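PDB 6ZPV: MgGH51 from Meripilus giganteus, which hydrolyses alpha-L-arabinofuranosidic bonds, releasing terminal arabinofuranose residues, probably from plant arabinoxylan and related polysaccharides, as a fungal family GH51 glycosidase. Local coordinates for residues A[20-31]-A[480-491]. Residues are numbered along the deposited sequence; the frame is centred on the assembly and turned at random.
Sequences LMFEDINHSGDG and APLLQHVNSTQW. With NAG (2-acetamido-2-deoxy-beta-D-glucopyranose), chain C.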
loop_
_atom_site.group_PDB
_atom_site.type_symbol
_atom_site.label_atom_id
_atom_site.label_comp_id
_atom_site.label_asym_id
_atom_site.label_seq_id
_atom_site.Cartn_x
_atom_site.Cartn_y
_atom_site.Cartn_z
ATOM N N LEU A 20 1.814 7.818 3.562
ATOM C CA LEU A 20 1.997 6.683 2.665
ATOM C C LEU A 20 1.168 6.827 1.400
ATOM O O LEU A 20 0.058 7.405 1.414
ATOM C CB LEU A 20 1.561 5.393 3.367
ATOM C CG LEU A 20 2.175 5.124 4.730
ATOM C CD1 LEU A 20 1.715 3.770 5.231
ATOM C CD2 LEU A 20 3.684 5.214 4.731
ATOM N N MET A 21 1.696 6.277 0.307
ATOM C CA MET A 21 0.993 6.184 -0.976
ATOM C C MET A 21 0.756 4.740 -1.352
ATOM O O MET A 21 1.709 3.959 -1.445
ATOM C CB MET A 21 1.750 6.898 -2.098
ATOM C CG MET A 21 1.053 6.907 -3.438
ATOM S SD MET A 21 1.305 5.399 -4.411
ATOM C CE MET A 21 0.166 5.591 -5.748
ATOM N N PHE A 22 -0.522 4.359 -1.553
ATOM C CA PHE A 22 -0.866 2.970 -1.840
ATOM C C PHE A 22 -1.696 2.858 -3.123
ATOM O O PHE A 22 -2.712 3.528 -3.308
ATOM C CB PHE A 22 -1.647 2.371 -0.660
ATOM C CG PHE A 22 -1.869 0.869 -0.845
ATOM C CD1 PHE A 22 -2.975 0.375 -1.512
ATOM C CD2 PHE A 22 -0.955 -0.041 -0.376
ATOM C CE1 PHE A 22 -3.127 -0.990 -1.716
ATOM C CE2 PHE A 22 -1.097 -1.414 -0.583
ATOM C CZ PHE A 22 -2.204 -1.880 -1.242
ATOM N N GLU A 23 -1.306 1.877 -3.927
ATOM C CA GLU A 23 -2.180 1.235 -4.897
ATOM C C GLU A 23 -1.766 -0.237 -4.882
ATOM O O GLU A 23 -0.656 -0.543 -4.439
ATOM C CB GLU A 23 -1.993 1.835 -6.293
ATOM C CG GLU A 23 -0.666 1.435 -6.949
ATOM C CD GLU A 23 -0.443 2.145 -8.288
ATOM O OE1 GLU A 23 -1.281 1.978 -9.217
ATOM O OE2 GLU A 23 0.575 2.862 -8.369
ATOM N N ASP A 24 -2.579 -1.113 -5.476
ATOM C CA ASP A 24 -2.184 -2.523 -5.627
ATOM C C ASP A 24 -1.245 -2.591 -6.835
ATOM O O ASP A 24 -1.674 -2.503 -8.010
ATOM C CB ASP A 24 -3.419 -3.420 -5.797
ATOM C CG ASP A 24 -3.131 -4.828 -5.392
ATOM O OD1 ASP A 24 -1.958 -5.293 -5.515
ATOM O OD2 ASP A 24 -4.093 -5.526 -4.897
ATOM N N ILE A 25 0.055 -2.677 -6.554
ATOM C CA ILE A 25 1.137 -2.780 -7.541
ATOM C C ILE A 25 2.150 -3.738 -6.897
ATOM O O ILE A 25 2.303 -3.750 -5.666
ATOM C CB ILE A 25 1.773 -1.403 -7.842
ATOM C CG1 ILE A 25 2.843 -1.463 -8.950
ATOM C CG2 ILE A 25 2.300 -0.729 -6.597
ATOM C CD1 ILE A 25 3.392 -0.112 -9.343
ATOM N N ASN A 26 2.846 -4.535 -7.684
ATOM C CA ASN A 26 3.803 -5.481 -7.123
ATOM C C ASN A 26 3.141 -6.421 -6.098
ATOM O O ASN A 26 3.766 -6.878 -5.132
ATOM C CB ASN A 26 4.999 -4.807 -6.447
ATOM C CG ASN A 26 5.661 -3.708 -7.221
ATOM O OD1 ASN A 26 5.932 -3.862 -8.418
ATOM N ND2 ASN A 26 5.980 -2.605 -6.520
ATOM N N HIS A 27 1.846 -6.727 -6.301
ATOM C CA HIS A 27 1.104 -7.548 -5.331
ATOM C C HIS A 27 1.237 -6.968 -3.905
ATOM O O HIS A 27 1.322 -7.683 -2.928
ATOM C CB HIS A 27 1.530 -9.010 -5.414
ATOM C CG HIS A 27 0.879 -9.712 -6.554
ATOM N ND1 HIS A 27 -0.427 -10.125 -6.523
ATOM C CD2 HIS A 27 1.314 -9.947 -7.806
ATOM C CE1 HIS A 27 -0.748 -10.639 -7.685
ATOM N NE2 HIS A 27 0.320 -10.553 -8.473
ATOM N N SER A 28 1.084 -5.659 -3.835
ATOM C CA SER A 28 1.009 -4.914 -2.554
ATOM C C SER A 28 -0.327 -5.082 -1.850
ATOM O O SER A 28 -0.372 -4.875 -0.613
ATOM C CB SER A 28 1.250 -3.458 -2.763
ATOM O OG SER A 28 0.243 -2.942 -3.614
ATOM N N GLY A 29 -1.390 -5.388 -2.578
ATOM C CA GLY A 29 -2.724 -5.601 -1.977
ATOM C C GLY A 29 -2.967 -7.092 -1.910
ATOM O O GLY A 29 -2.629 -7.751 -0.922
ATOM N N ASP A 30 -3.507 -7.642 -2.998
ATOM C CA ASP A 30 -3.557 -9.091 -3.155
ATOM C C ASP A 30 -2.153 -9.682 -3.160
ATOM O O ASP A 30 -1.364 -9.305 -4.070
ATOM C CB ASP A 30 -4.293 -9.445 -4.429
ATOM C CG ASP A 30 -5.771 -9.189 -4.376
ATOM O OD1 ASP A 30 -6.453 -9.514 -3.428
ATOM O OD2 ASP A 30 -6.270 -8.568 -5.286
ATOM N N GLY A 31 -1.834 -10.549 -2.217
ATOM C CA GLY A 31 -0.504 -11.045 -2.065
ATOM C C GLY A 31 0.407 -10.280 -1.116
ATOM O O GLY A 31 1.548 -10.706 -0.885
ATOM N N ALA A 480 6.785 6.619 -3.344
ATOM C CA ALA A 480 6.026 5.579 -4.056
ATOM C C ALA A 480 6.910 4.757 -4.947
ATOM O O ALA A 480 7.876 5.311 -5.519
ATOM C CB ALA A 480 4.903 6.181 -4.859
ATOM N N PRO A 481 6.570 3.474 -5.197
ATOM C CA PRO A 481 5.550 2.713 -4.486
ATOM C C PRO A 481 5.986 2.340 -3.059
ATOM O O PRO A 481 7.174 2.266 -2.713
ATOM C CB PRO A 481 5.394 1.409 -5.320
ATOM C CG PRO A 481 5.988 1.769 -6.642
ATOM C CD PRO A 481 7.115 2.744 -6.340
ATOM N N LEU A 482 4.969 2.013 -2.242
ATOM C CA LEU A 482 5.130 1.613 -0.848
ATOM C C LEU A 482 5.651 0.195 -0.719
ATOM O O LEU A 482 6.508 -0.033 0.154
ATOM C CB LEU A 482 3.786 1.781 -0.180
ATOM C CG LEU A 482 3.733 1.518 1.325
ATOM C CD1 LEU A 482 4.648 2.444 2.096
ATOM C CD2 LEU A 482 2.316 1.626 1.817
ATOM N N LEU A 483 5.079 -0.738 -1.491
ATOM C CA LEU A 483 5.232 -2.161 -1.199
ATOM C C LEU A 483 5.637 -2.944 -2.431
ATOM O O LEU A 483 5.217 -2.628 -3.570
ATOM C CB LEU A 483 3.921 -2.722 -0.633
ATOM C CG LEU A 483 3.654 -2.373 0.825
ATOM C CD1 LEU A 483 2.260 -2.671 1.249
ATOM C CD2 LEU A 483 4.614 -3.103 1.738
ATOM N N GLN A 484 6.340 -4.044 -2.196
ATOM C CA GLN A 484 6.820 -4.940 -3.260
ATOM C C GLN A 484 6.877 -6.396 -2.823
ATOM O O GLN A 484 7.678 -6.745 -1.934
ATOM C CB GLN A 484 8.211 -4.532 -3.702
ATOM C CG GLN A 484 8.878 -5.464 -4.693
ATOM C CD GLN A 484 10.380 -5.244 -4.833
ATOM O OE1 GLN A 484 11.014 -4.605 -4.020
ATOM N NE2 GLN A 484 10.931 -5.833 -5.877
ATOM N N HIS A 485 6.144 -7.261 -3.524
ATOM C CA HIS A 485 6.348 -8.717 -3.413
ATOM C C HIS A 485 7.537 -9.041 -4.286
ATOM O O HIS A 485 7.518 -8.841 -5.506
ATOM C CB HIS A 485 5.104 -9.491 -3.891
ATOM C CG HIS A 485 5.125 -10.878 -3.427
ATOM N ND1 HIS A 485 6.212 -11.735 -3.645
ATOM C CD2 HIS A 485 4.226 -11.541 -2.649
ATOM C CE1 HIS A 485 5.896 -12.861 -3.038
ATOM N NE2 HIS A 485 4.693 -12.798 -2.423
ATOM N N VAL A 486 8.625 -9.524 -3.683
ATOM C CA VAL A 486 9.856 -9.777 -4.449
ATOM C C VAL A 486 9.695 -10.874 -5.481
ATOM O O VAL A 486 10.535 -10.966 -6.371
ATOM C CB VAL A 486 11.046 -10.033 -3.544
ATOM C CG1 VAL A 486 11.337 -8.841 -2.686
ATOM C CG2 VAL A 486 10.889 -11.335 -2.738
ATOM N N ASN A 487 8.638 -11.659 -5.425
ATOM C CA ASN A 487 8.403 -12.681 -6.448
ATOM C C ASN A 487 7.477 -12.222 -7.545
ATOM O O ASN A 487 7.236 -13.002 -8.503
ATOM C CB ASN A 487 7.896 -13.989 -5.838
ATOM C CG ASN A 487 8.832 -14.551 -4.809
ATOM O OD1 ASN A 487 8.543 -14.615 -3.621
ATOM N ND2 ASN A 487 10.018 -14.960 -5.270
ATOM N N SER A 488 6.927 -11.010 -7.498
ATOM C CA SER A 488 6.060 -10.489 -8.568
ATOM C C SER A 488 6.096 -8.968 -8.553
ATOM O O SER A 488 5.282 -8.309 -7.931
ATOM C CB SER A 488 4.657 -10.998 -8.431
ATOM O OG SER A 488 3.852 -10.493 -9.514
ATOM N N THR A 489 7.097 -8.450 -9.270
ATOM C CA THR A 489 7.437 -7.031 -9.315
ATOM C C THR A 489 7.204 -6.406 -10.689
ATOM O O THR A 489 7.692 -6.968 -11.688
ATOM C CB THR A 489 8.897 -6.869 -8.896
ATOM O OG1 THR A 489 9.042 -7.265 -7.516
ATOM C CG2 THR A 489 9.354 -5.440 -9.045
ATOM N N GLN A 490 6.485 -5.302 -10.712
ATOM C CA GLN A 490 6.274 -4.484 -11.913
ATOM C C GLN A 490 7.005 -3.128 -11.886
ATOM O O GLN A 490 7.126 -2.518 -12.923
ATOM C CB GLN A 490 4.808 -4.295 -12.221
ATOM C CG GLN A 490 4.028 -5.603 -12.383
ATOM C CD GLN A 490 3.663 -6.313 -11.104
ATOM O OE1 GLN A 490 3.144 -5.640 -10.218
ATOM N NE2 GLN A 490 3.915 -7.635 -11.042
ATOM N N TRP A 491 7.508 -2.735 -10.737
ATOM C CA TRP A 491 8.180 -1.429 -10.587
ATOM C C TRP A 491 9.199 -1.510 -9.446
ATOM O O TRP A 491 8.824 -2.092 -8.408
ATOM C CB TRP A 491 7.183 -0.334 -10.278
ATOM C CG TRP A 491 7.709 1.057 -10.158
ATOM C CD1 TRP A 491 8.410 1.603 -9.140
ATOM C CD2 TRP A 491 7.630 2.095 -11.159
ATOM N NE1 TRP A 491 8.688 2.914 -9.367
ATOM C CE2 TRP A 491 8.230 3.241 -10.617
ATOM C CE3 TRP A 491 7.191 2.140 -12.488
ATOM C CZ2 TRP A 491 8.305 4.465 -11.311
ATOM C CZ3 TRP A 491 7.250 3.333 -13.205
ATOM C CH2 TRP A 491 7.827 4.457 -12.598
HETATM C C1 NAG C . 10.994 -15.509 -4.395
HETATM C C2 NAG C . 11.481 -16.885 -4.917
HETATM C C3 NAG C . 12.699 -17.391 -4.152
HETATM C C4 NAG C . 13.774 -16.291 -4.043
HETATM C C5 NAG C . 13.143 -15.083 -3.474
HETATM C C6 NAG C . 14.111 -13.888 -3.203
HETATM C C7 NAG C . 9.836 -18.319 -6.018
HETATM C C8 NAG C . 8.745 -19.295 -5.726
HETATM N N2 NAG C . 10.359 -17.840 -4.895
HETATM O O3 NAG C . 13.220 -18.543 -4.823
HETATM O O4 NAG C . 14.800 -16.842 -3.173
HETATM O O5 NAG C . 12.104 -14.640 -4.353
HETATM O O6 NAG C . 14.696 -13.580 -4.446
HETATM O O7 NAG C . 10.207 -18.088 -7.160
HETATM O O HOH W 1 2.262 2.238 -3.693
HETATM O O HOH W 2 2.974 -13.186 -0.022
#
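Leu20 and Leu482 meet where the (beta/alpha)8 barrel closes: residues 20-31 begin on its first strand, 20-21, and residues 480-491 follow its last, 474-479. Here the packing is apolar and close. Leu20 CD2 lies 3.9 Å from Leu482 CD1, with Leu217 of helix 211-219 against both leucines, and the SD of Met21 rests on the methyl of Ala480. A water accepts from Leu482 N and donates to Met21 O, bridging the two backbones. Further along, Ser28 CB presses on Leu483 CB at 3.5 Å, tighter than usual for two carbons.

Asn26 then ties the loop 22-28 to strand 483-485 and the loop after it. With CG beside its own backbone N (chi1 -47°), its amide reaches in among backbone groups of residues 483-491. Asn26 OD1 accepts from Gln490 N at 2.8 Å and from Trp491 N, both in the carbonyl plane; ND2 donates almost straight (174°) to Leu483 O. The backbone joins in, Asn26 O accepting from His485 N while Asn26 N donates to Gln490 OE1.

Toward the glycosylated turn 485-488 the contact loosens into partly exposed residues. Asn487 carries an N-linked NAG there, and a second water links Gly31 O to His485 NE2. At this end Ser488 OG sits at the edge of the His27 ring, 3.1 Å from His27 CD2.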